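Putative fimbriae assembly chaperone (Salmonella typhimurium, PDB 2CO7) probably acts as a periplasmic chaperone of the PapD-like family, helping fimbrial subunits to fold and holding them ready for assembly into the fibre. Local coordinates at residues T19-H24 with L76-T81; S46-A51 with F59-P64; L92-I97 with C125-F130. All blocks are in the same frame, centred on the assembly; numbering follows the deposited sequence.

All three contacts lie in the immunoglobulin-like N-terminal domain. From the N terminus, strand 20-24 comes first and packs through its side chains against strand 73-80, so contact 1 spans some fifty residues and closes across the sandwich. Within that span the chain forms the hairpin of contact 2, 46-51 with 59-64, which closes a short loop of its own. Contact 3 follows in series, closing the 27 residues between 92-97 and 125-130. Backbone bonds join the three: Tyr23 and Val21 pair with Ile129, Ser47 and Lys49 with Cys96 and Trp94, and Leu60 and Met62 with Val79 and Arg77. The three centres lie about 8 to 9 Å from one another.

Contact 1: T19-H24 with L76-T81; sequences TRVIYH and LRIVRT
Tyr23 and Val21 meet Ile78 and Arg80 in a side-chain packing contact between the two sheets of the immunoglobulin-like sandwich of the PapD-type N-terminal domain. Strand 20-24 adds to the sheet edge beside strand 116-131, whereas strand 73-80 lies across the interior from it. The segment axes approach to 9.2 Å and cross at -40°, too far apart for backbone pairing, so side chains fill the gap. Val21 contributes little more than CG2, which rests 4.3 Å from CD1 of Ile78. Tyr23 does most of the work. With its CG turned anti to the backbone nitrogen (chi1 -163°), the ring extends across to the opposing strand and meets it with an edge: CE1 lies 3.3 Å from the carbonyl O of Ile78, near the ring plane, and the CA of Val79 also sits at that edge. The aliphatic start of Arg80 passes the phenol at about a right angle, while its guanidinium leads away to bond through NH1 with the backbone O of Gly82. A polar bond thus ties the strand backbone to the phenol hydroxyl where the packing nears the surface: Arg80 N donates to Tyr23 OH at 2.9 Å, almost straight at 176°.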
loop_
_atom_site.group_PDB
_atom_site.type_symbol
_atom_site.label_atom_id
_atom_site.label_comp_id
_atom_site.label_asym_id
_atom_site.label_seq_id
_atom_site.Cartn_x
_atom_site.Cartn_y
_atom_site.Cartn_z
ATOM N N THR B 19 -7.130 -8.416 3.792
ATOM C CA THR B 19 -6.686 -7.040 3.562
ATOM C C THR B 19 -6.451 -6.297 4.894
ATOM O O THR B 19 -5.807 -5.253 4.894
ATOM C CB THR B 19 -7.676 -6.211 2.706
ATOM O OG1 THR B 19 -8.966 -6.156 3.364
ATOM C CG2 THR B 19 -7.767 -6.750 1.269
ATOM N N ARG B 20 -6.963 -6.844 5.998
ATOM C CA ARG B 20 -6.640 -6.332 7.330
ATOM C C ARG B 20 -6.583 -7.500 8.303
ATOM O O ARG B 20 -7.121 -8.584 8.016
ATOM C CB ARG B 20 -7.710 -5.319 7.816
ATOM C CG ARG B 20 -9.124 -5.938 7.948
ATOM C CD ARG B 20 -10.074 -5.522 6.795
ATOM N NE ARG B 20 -10.255 -4.053 6.816
ATOM C CZ ARG B 20 -9.717 -3.190 5.940
ATOM N NH1 ARG B 20 -9.036 -3.617 4.863
ATOM N NH2 ARG B 20 -9.884 -1.884 6.111
ATOM N N VAL B 21 -5.988 -7.273 9.466
ATOM C CA VAL B 21 -5.942 -8.269 10.520
ATOM C C VAL B 21 -6.423 -7.500 11.745
ATOM O O VAL B 21 -5.850 -6.437 12.102
ATOM C CB VAL B 21 -4.492 -8.833 10.770
ATOM C CG1 VAL B 21 -4.535 -9.831 11.938
ATOM C CG2 VAL B 21 -3.936 -9.578 9.552
ATOM N N ILE B 22 -7.480 -7.996 12.386
ATOM C CA ILE B 22 -7.939 -7.361 13.633
ATOM C C ILE B 22 -7.348 -8.183 14.789
ATOM O O ILE B 22 -7.556 -9.417 14.875
ATOM C CB ILE B 22 -9.478 -7.286 13.735
ATOM C CG1 ILE B 22 -10.063 -6.602 12.480
ATOM C CG2 ILE B 22 -9.921 -6.624 15.133
ATOM C CD1 ILE B 22 -9.481 -5.204 12.172
ATOM N N TYR B 23 -6.616 -7.495 15.653
ATOM C CA TYR B 23 -5.943 -8.130 16.801
ATOM C C TYR B 23 -6.701 -7.814 18.063
ATOM O O TYR B 23 -6.582 -6.711 18.615
ATOM C CB TYR B 23 -4.468 -7.663 16.887
ATOM C CG TYR B 23 -3.599 -8.557 17.770
ATOM C CD1 TYR B 23 -2.607 -9.377 17.211
ATOM C CD2 TYR B 23 -3.763 -8.571 19.157
ATOM C CE1 TYR B 23 -1.789 -10.175 18.019
ATOM C CE2 TYR B 23 -2.972 -9.399 19.973
ATOM C CZ TYR B 23 -1.975 -10.190 19.388
ATOM O OH TYR B 23 -1.208 -11.023 20.204
ATOM N N HIS B 24 -7.478 -8.795 18.530
ATOM C CA HIS B 24 -8.307 -8.640 19.722
ATOM C C HIS B 24 -7.408 -8.827 20.945
ATOM O O HIS B 24 -6.736 -9.834 21.042
ATOM C CB HIS B 24 -9.436 -9.665 19.706
ATOM C CG HIS B 24 -10.457 -9.420 18.636
ATOM N ND1 HIS B 24 -10.298 -9.845 17.333
ATOM C CD2 HIS B 24 -11.664 -8.802 18.686
ATOM C CE1 HIS B 24 -11.365 -9.495 16.627
ATOM N NE2 HIS B 24 -12.213 -8.876 17.428
ATOM N N LEU B 76 1.419 -16.903 8.712
ATOM C CA LEU B 76 2.267 -16.141 9.579
ATOM C C LEU B 76 1.526 -15.986 10.868
ATOM O O LEU B 76 0.322 -15.771 10.844
ATOM C CB LEU B 76 2.497 -14.785 8.976
ATOM C CG LEU B 76 2.975 -14.809 7.533
ATOM C CD1 LEU B 76 3.130 -13.387 7.076
ATOM C CD2 LEU B 76 4.291 -15.614 7.424
ATOM N N ARG B 77 2.235 -16.085 11.986
ATOM C CA ARG B 77 1.660 -15.814 13.283
ATOM C C ARG B 77 2.086 -14.418 13.718
ATOM O O ARG B 77 3.273 -14.098 13.695
ATOM C CB ARG B 77 2.237 -16.829 14.272
ATOM C CG ARG B 77 1.987 -16.512 15.738
ATOM C CD ARG B 77 0.644 -17.047 16.236
ATOM N NE ARG B 77 0.727 -17.333 17.668
ATOM C CZ ARG B 77 -0.320 -17.373 18.491
ATOM N NH1 ARG B 77 -1.546 -17.150 18.023
ATOM N NH2 ARG B 77 -0.145 -17.642 19.781
ATOM N N ILE B 78 1.139 -13.620 14.191
ATOM C CA ILE B 78 1.439 -12.263 14.664
ATOM C C ILE B 78 1.119 -12.202 16.162
ATOM O O ILE B 78 0.027 -12.563 16.545
ATOM C CB ILE B 78 0.556 -11.223 13.933
ATOM C CG1 ILE B 78 0.751 -11.296 12.408
ATOM C CG2 ILE B 78 0.847 -9.820 14.501
ATOM C CD1 ILE B 78 -0.344 -10.607 11.580
ATOM N N VAL B 79 2.059 -11.751 16.999
ATOM C CA VAL B 79 1.843 -11.782 18.456
ATOM C C VAL B 79 2.299 -10.448 19.051
ATOM O O VAL B 79 3.341 -9.916 18.650
ATOM C CB VAL B 79 2.554 -13.013 19.145
ATOM C CG1 VAL B 79 2.010 -14.350 18.648
ATOM C CG2 VAL B 79 4.061 -12.977 18.926
ATOM N N ARG B 80 1.471 -9.859 19.919
ATOM C CA ARG B 80 1.901 -8.679 20.674
ATOM C C ARG B 80 3.005 -9.044 21.635
ATOM O O ARG B 80 2.871 -10.029 22.379
ATOM C CB ARG B 80 0.741 -8.067 21.461
ATOM C CG ARG B 80 1.120 -6.724 22.086
ATOM C CD ARG B 80 -0.013 -6.072 22.928
ATOM N NE ARG B 80 -0.391 -6.897 24.085
ATOM C CZ ARG B 80 0.258 -6.977 25.254
ATOM N NH1 ARG B 80 1.368 -6.289 25.491
ATOM N NH2 ARG B 80 -0.203 -7.794 26.197
ATOM N N THR B 81 4.075 -8.246 21.693
ATOM C CA THR B 81 5.194 -8.610 22.590
ATOM C C THR B 81 5.433 -7.756 23.805
ATOM O O THR B 81 6.348 -8.065 24.593
ATOM C CB THR B 81 6.557 -8.689 21.885
ATOM O OG1 THR B 81 7.562 -8.688 22.898
ATOM C CG2 THR B 81 6.806 -7.468 21.025
#

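Contact 2: S46-A51 with F59-P64; sequences SSVKAA and FLVMPP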
loop_
_atom_site.group_PDB
_atom_site.type_symbol
_atom_site.label_atom_id
_atom_site.label_comp_id
_atom_site.label_asym_id
_atom_site.label_seq_id
_atom_site.Cartn_x
_atom_site.Cartn_y
_atom_site.Cartn_z
ATOM N N SER B 46 8.637 -10.610 6.682
ATOM C CA SER B 46 7.496 -9.942 7.276
ATOM C C SER B 46 7.959 -9.071 8.418
ATOM O O SER B 46 8.880 -9.444 9.201
ATOM C CB SER B 46 6.458 -10.940 7.762
ATOM O OG SER B 46 6.245 -11.963 6.819
ATOM N N SER B 47 7.350 -7.888 8.496
ATOM C CA SER B 47 7.637 -6.911 9.541
ATOM C C SER B 47 6.334 -6.229 10.002
ATOM O O SER B 47 5.358 -6.255 9.287
ATOM C CB SER B 47 8.616 -5.850 8.989
ATOM O OG SER B 47 8.061 -5.260 7.808
ATOM N N VAL B 48 6.311 -5.680 11.216
ATOM C CA VAL B 48 5.192 -4.803 11.675
ATOM C C VAL B 48 5.728 -3.394 11.931
ATOM O O VAL B 48 6.765 -3.236 12.580
ATOM C CB VAL B 48 4.498 -5.360 12.951
ATOM C CG1 VAL B 48 3.321 -4.480 13.355
ATOM C CG2 VAL B 48 3.964 -6.770 12.683
ATOM N N LYS B 49 5.057 -2.376 11.400
ATOM C CA LYS B 49 5.473 -0.977 11.650
ATOM C C LYS B 49 4.319 -0.263 12.341
ATOM O O LYS B 49 3.159 -0.692 12.243
ATOM C CB LYS B 49 5.803 -0.249 10.348
ATOM C CG LYS B 49 6.869 -0.944 9.479
ATOM C CD LYS B 49 8.109 -1.136 10.275
ATOM C CE LYS B 49 8.852 0.111 10.528
ATOM N NZ LYS B 49 10.318 -0.163 10.685
ATOM N N ALA B 50 4.636 0.842 13.004
ATOM C CA ALA B 50 3.602 1.611 13.706
ATOM C C ALA B 50 2.705 2.286 12.650
ATOM O O ALA B 50 2.983 2.171 11.420
ATOM C CB ALA B 50 4.264 2.653 14.594
ATOM N N ALA B 51 1.637 2.965 13.095
ATOM C CA ALA B 51 0.718 3.652 12.142
ATOM C C ALA B 51 1.433 4.585 11.151
ATOM O O ALA B 51 0.984 4.738 9.996
ATOM C CB ALA B 51 -0.398 4.421 12.912
ATOM N N PHE B 59 4.966 -5.702 18.098
ATOM C CA PHE B 59 4.480 -6.989 17.595
ATOM C C PHE B 59 5.595 -7.714 16.904
ATOM O O PHE B 59 6.503 -7.082 16.376
ATOM C CB PHE B 59 3.364 -6.804 16.592
ATOM C CG PHE B 59 2.105 -6.237 17.180
ATOM C CD1 PHE B 59 1.039 -7.084 17.497
ATOM C CD2 PHE B 59 1.986 -4.865 17.414
ATOM C CE1 PHE B 59 -0.151 -6.575 18.053
ATOM C CE2 PHE B 59 0.805 -4.335 17.984
ATOM C CZ PHE B 59 -0.265 -5.203 18.293
ATOM N N LEU B 60 5.496 -9.039 16.872
ATOM C CA LEU B 60 6.447 -9.850 16.157
ATOM C C LEU B 60 5.667 -10.727 15.201
ATOM O O LEU B 60 4.571 -11.183 15.519
ATOM C CB LEU B 60 7.265 -10.681 17.129
ATOM C CG LEU B 60 8.635 -10.173 17.613
ATOM C CD1 LEU B 60 8.825 -8.705 17.492
ATOM C CD2 LEU B 60 8.951 -10.640 19.059
ATOM N N VAL B 61 6.210 -10.897 14.004
ATOM C CA VAL B 61 5.652 -11.831 13.039
ATOM C C VAL B 61 6.597 -13.004 12.901
ATOM O O VAL B 61 7.820 -12.830 12.775
ATOM C CB VAL B 61 5.387 -11.195 11.636
ATOM C CG1 VAL B 61 4.701 -12.232 10.698
ATOM C CG2 VAL B 61 4.520 -9.993 11.754
ATOM N N MET B 62 6.007 -14.201 12.927
ATOM C CA MET B 62 6.741 -15.474 12.897
ATOM C C MET B 62 6.264 -16.357 11.748
ATOM O O MET B 62 5.070 -16.682 11.681
ATOM C CB MET B 62 6.506 -16.270 14.186
ATOM C CG MET B 62 7.326 -15.851 15.407
ATOM S SD MET B 62 6.597 -16.475 16.927
ATOM C CE MET B 62 5.157 -15.415 16.972
ATOM N N PRO B 63 7.182 -16.797 10.867
ATOM C CA PRO B 63 8.620 -16.467 10.827
ATOM C C PRO B 63 8.811 -15.088 10.192
ATOM O O PRO B 63 8.087 -14.771 9.259
ATOM C CB PRO B 63 9.200 -17.551 9.901
ATOM C CG PRO B 63 8.063 -17.912 8.966
ATOM C CD PRO B 63 6.783 -17.724 9.787
ATOM N N PRO B 64 9.813 -14.307 10.636
ATOM C CA PRO B 64 10.124 -13.002 10.017
ATOM C C PRO B 64 10.793 -13.126 8.644
ATOM O O PRO B 64 10.649 -12.215 7.823
ATOM C CB PRO B 64 11.101 -12.357 10.993
ATOM C CG PRO B 64 11.679 -13.486 11.744
ATOM C CD PRO B 64 10.710 -14.602 11.765
#
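The ring of Phe59 is met obliquely by CG1 of Val48, and the closer touch between the two residues is made at the root of the aromatic side chain, where Phe59 CB lies 4.0 Å from Val48 CG2. Beyond that root the ring leads away from strand 46-50 into the interior, where it packs edge-to-face with Tyr23 and touches Leu128 and Phe130. Most of the remaining side-chain contact is aliphatic. Both branches of Val48 touch Phe59 CB, while CG2, anti to the carbonyl carbon, also presses on CG2 of Val61 at 3.4 Å, tighter than usual van der Waals contact, with the two valines crossing at about a right angle. The other branch of Val61, CG1, lies 3.7 Å from CB of Ser46. The strands run antiparallel at 164° but their axes stay 6.3 Å apart, and one backbone hydrogen bond joins the two segments, just past the end of strand 59-62, from Ser46 N to Pro64 O at 2.8 Å, where the chain has turned past the cis peptide bond preceding Pro63. Ser47 and Lys49 pair instead with strand 91-100, and Leu60 and Met62 with strand 73-80. A beta hairpin whose arms are splayed in this way, each joined to a different neighbour, is consistent with a chain crossing from one sheet to the other at a margin of the immunoglobulin-like sandwich.

Contact 3: L92-I97 with C125-F130; sequences LQWVCI and CDKLIF. With SO4 (sulfate ion), chain D.
Trp94 and Lys127 both set CG anti to their carbonyl carbons (chi1 -67° and -60°), which turns the two side chains the same way, and with the lysine extended beyond CG they lie alongside each other on one face of the sheet. Lys127 CG sits over the six-membered ring of Trp94, 3.8 Å from its centroid, in a CH-pi contact, and Leu92 CD1 supports the chain at Lys127 CD, 3.7 Å away. On the face bearing Val95 and Leu128, Gln93 bends back at chi2. Its NE2 reaches Leu128 O at 2.9 Å, while Gln93 N holds the same oxygen at 2.8 Å from the opposite side of the carbonyl plane. Regular antiparallel pairing continues through Val95 and Asp126 to the disulfide, where Cys96 SG and Cys125 SG are joined at 2.1 Å. At Cys125 strand 116-131 also pairs in parallel with a strand of another protein chain, so the sheet continues across the interface, consistent with donor-strand complementation of a fimbrial subunit. Lys127 NZ bonds to the backbone of that chain, to Asn166 OD1 and, at 2.9 Å, to O2 of a sulfate probably from the crystallisation liquor. The chemistry implies a covalently fastened strand pair that presents a lysine to the other protein chain, probably a fimbrial subunit.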
loop_
_atom_site.group_PDB
_atom_site.type_symbol
_atom_site.label_atom_id
_atom_site.label_comp_id
_atom_site.label_asym_id
_atom_site.label_seq_id
_atom_site.Cartn_x
_atom_site.Cartn_y
_atom_site.Cartn_z
ATOM N N LEU B 92 -3.451 1.454 15.493
ATOM C CA LEU B 92 -3.219 0.885 14.179
ATOM C C LEU B 92 -1.733 0.628 13.981
ATOM O O LEU B 92 -0.895 1.445 14.392
ATOM C CB LEU B 92 -3.731 1.843 13.095
ATOM C CG LEU B 92 -3.627 1.165 11.715
ATOM C CD1 LEU B 92 -4.905 1.327 10.870
ATOM C CD2 LEU B 92 -2.424 1.667 10.995
ATOM N N GLN B 93 -1.421 -0.511 13.378
ATOM C CA GLN B 93 -0.071 -0.827 12.890
ATOM C C GLN B 93 -0.218 -1.297 11.421
ATOM O O GLN B 93 -1.342 -1.443 10.897
ATOM C CB GLN B 93 0.501 -2.019 13.706
ATOM C CG GLN B 93 0.932 -1.800 15.095
ATOM C CD GLN B 93 -0.184 -1.652 16.119
ATOM O OE1 GLN B 93 0.039 -1.061 17.127
ATOM N NE2 GLN B 93 -1.362 -2.231 15.870
ATOM N N TRP B 94 0.913 -1.592 10.779
ATOM C CA TRP B 94 0.916 -2.176 9.460
ATOM C C TRP B 94 1.762 -3.437 9.477
ATOM O O TRP B 94 2.901 -3.408 9.937
ATOM C CB TRP B 94 1.559 -1.221 8.464
ATOM C CG TRP B 94 0.759 0.021 8.247
ATOM C CD1 TRP B 94 0.870 1.221 8.942
ATOM C CD2 TRP B 94 -0.306 0.188 7.320
ATOM N NE1 TRP B 94 -0.069 2.118 8.472
ATOM C CE2 TRP B 94 -0.809 1.513 7.490
ATOM C CE3 TRP B 94 -0.916 -0.659 6.385
ATOM C CZ2 TRP B 94 -1.851 2.032 6.703
ATOM C CZ3 TRP B 94 -1.957 -0.123 5.570
ATOM C CH2 TRP B 94 -2.425 1.198 5.777
ATOM N N VAL B 95 1.203 -4.515 8.951
ATOM C CA VAL B 95 1.939 -5.771 8.774
ATOM C C VAL B 95 2.258 -5.845 7.270
ATOM O O VAL B 95 1.365 -5.850 6.443
ATOM C CB VAL B 95 1.172 -7.012 9.373
ATOM C CG1 VAL B 95 -0.230 -7.251 8.739
ATOM C CG2 VAL B 95 2.014 -8.273 9.262
ATOM N N CYS B 96 3.557 -5.906 6.968
ATOM C CA CYS B 96 4.062 -5.813 5.608
ATOM C C CYS B 96 4.799 -7.094 5.243
ATOM O O CYS B 96 5.513 -7.672 6.060
ATOM C CB CYS B 96 5.031 -4.662 5.512
ATOM S SG CYS B 96 4.275 -3.029 5.683
ATOM N N ILE B 97 4.599 -7.508 4.007
ATOM C CA ILE B 97 5.165 -8.733 3.469
ATOM C C ILE B 97 5.979 -8.296 2.276
ATOM O O ILE B 97 5.397 -7.765 1.322
ATOM C CB ILE B 97 4.015 -9.667 2.951
ATOM C CG1 ILE B 97 3.057 -10.086 4.071
ATOM C CG2 ILE B 97 4.558 -10.882 2.167
ATOM C CD1 ILE B 97 3.710 -10.549 5.305
ATOM N N CYS B 125 1.264 -4.390 2.287
ATOM C CA CYS B 125 1.038 -4.074 3.697
ATOM C C CYS B 125 -0.458 -4.022 4.036
ATOM O O CYS B 125 -1.259 -3.384 3.297
ATOM C CB CYS B 125 1.727 -2.741 4.054
ATOM S SG CYS B 125 3.536 -2.721 3.747
ATOM N N ASP B 126 -0.825 -4.677 5.140
ATOM C CA ASP B 126 -2.215 -4.645 5.649
ATOM C C ASP B 126 -2.245 -3.867 6.941
ATOM O O ASP B 126 -1.312 -3.936 7.746
ATOM C CB ASP B 126 -2.711 -6.052 6.040
ATOM C CG ASP B 126 -3.157 -6.907 4.863
ATOM O OD1 ASP B 126 -3.654 -7.992 5.189
ATOM O OD2 ASP B 126 -3.054 -6.529 3.684
ATOM N N LYS B 127 -3.361 -3.180 7.188
ATOM C CA LYS B 127 -3.607 -2.685 8.534
ATOM C C LYS B 127 -3.716 -3.836 9.522
ATOM O O LYS B 127 -4.426 -4.836 9.274
ATOM C CB LYS B 127 -4.871 -1.815 8.577
ATOM C CG LYS B 127 -4.770 -0.615 7.661
ATOM C CD LYS B 127 -6.099 0.136 7.550
ATOM C CE LYS B 127 -5.917 1.315 6.568
ATOM N NZ LYS B 127 -7.235 1.907 6.126
ATOM N N LEU B 128 -2.978 -3.673 10.622
ATOM C CA LEU B 128 -3.055 -4.571 11.769
ATOM C C LEU B 128 -3.619 -3.719 12.914
ATOM O O LEU B 128 -2.932 -2.843 13.490
ATOM C CB LEU B 128 -1.671 -5.120 12.119
ATOM C CG LEU B 128 -1.581 -5.873 13.451
ATOM C CD1 LEU B 128 -2.477 -7.152 13.334
ATOM C CD2 LEU B 128 -0.126 -6.281 13.737
ATOM N N ILE B 129 -4.869 -3.970 13.232
ATOM C CA ILE B 129 -5.614 -3.061 14.115
ATOM C C ILE B 129 -5.770 -3.698 15.458
ATOM O O ILE B 129 -6.463 -4.730 15.593
ATOM C CB ILE B 129 -6.968 -2.592 13.509
ATOM C CG1 ILE B 129 -6.744 -1.926 12.122
ATOM C CG2 ILE B 129 -7.701 -1.571 14.441
ATOM C CD1 ILE B 129 -8.059 -1.669 11.273
ATOM N N PHE B 130 -5.149 -3.051 16.455
ATOM C CA PHE B 130 -5.217 -3.552 17.811
ATOM C C PHE B 130 -6.466 -3.044 18.542
ATOM O O PHE B 130 -6.643 -1.846 18.656
ATOM C CB PHE B 130 -3.934 -3.213 18.582
ATOM C CG PHE B 130 -3.914 -3.785 19.961
ATOM C CD1 PHE B 130 -3.587 -5.132 20.161
ATOM C CD2 PHE B 130 -4.205 -2.979 21.065
ATOM C CE1 PHE B 130 -3.548 -5.680 21.508
ATOM C CE2 PHE B 130 -4.167 -3.492 22.374
ATOM C CZ PHE B 130 -3.842 -4.851 22.592
HETATM S S SO4 D . -7.079 4.653 3.504
HETATM O O1 SO4 D . -7.019 4.587 2.032
HETATM O O2 SO4 D . -6.170 3.669 4.077
HETATM O O3 SO4 D . -6.692 6.021 3.842
HETATM O O4 SO4 D . -8.461 4.508 3.995
#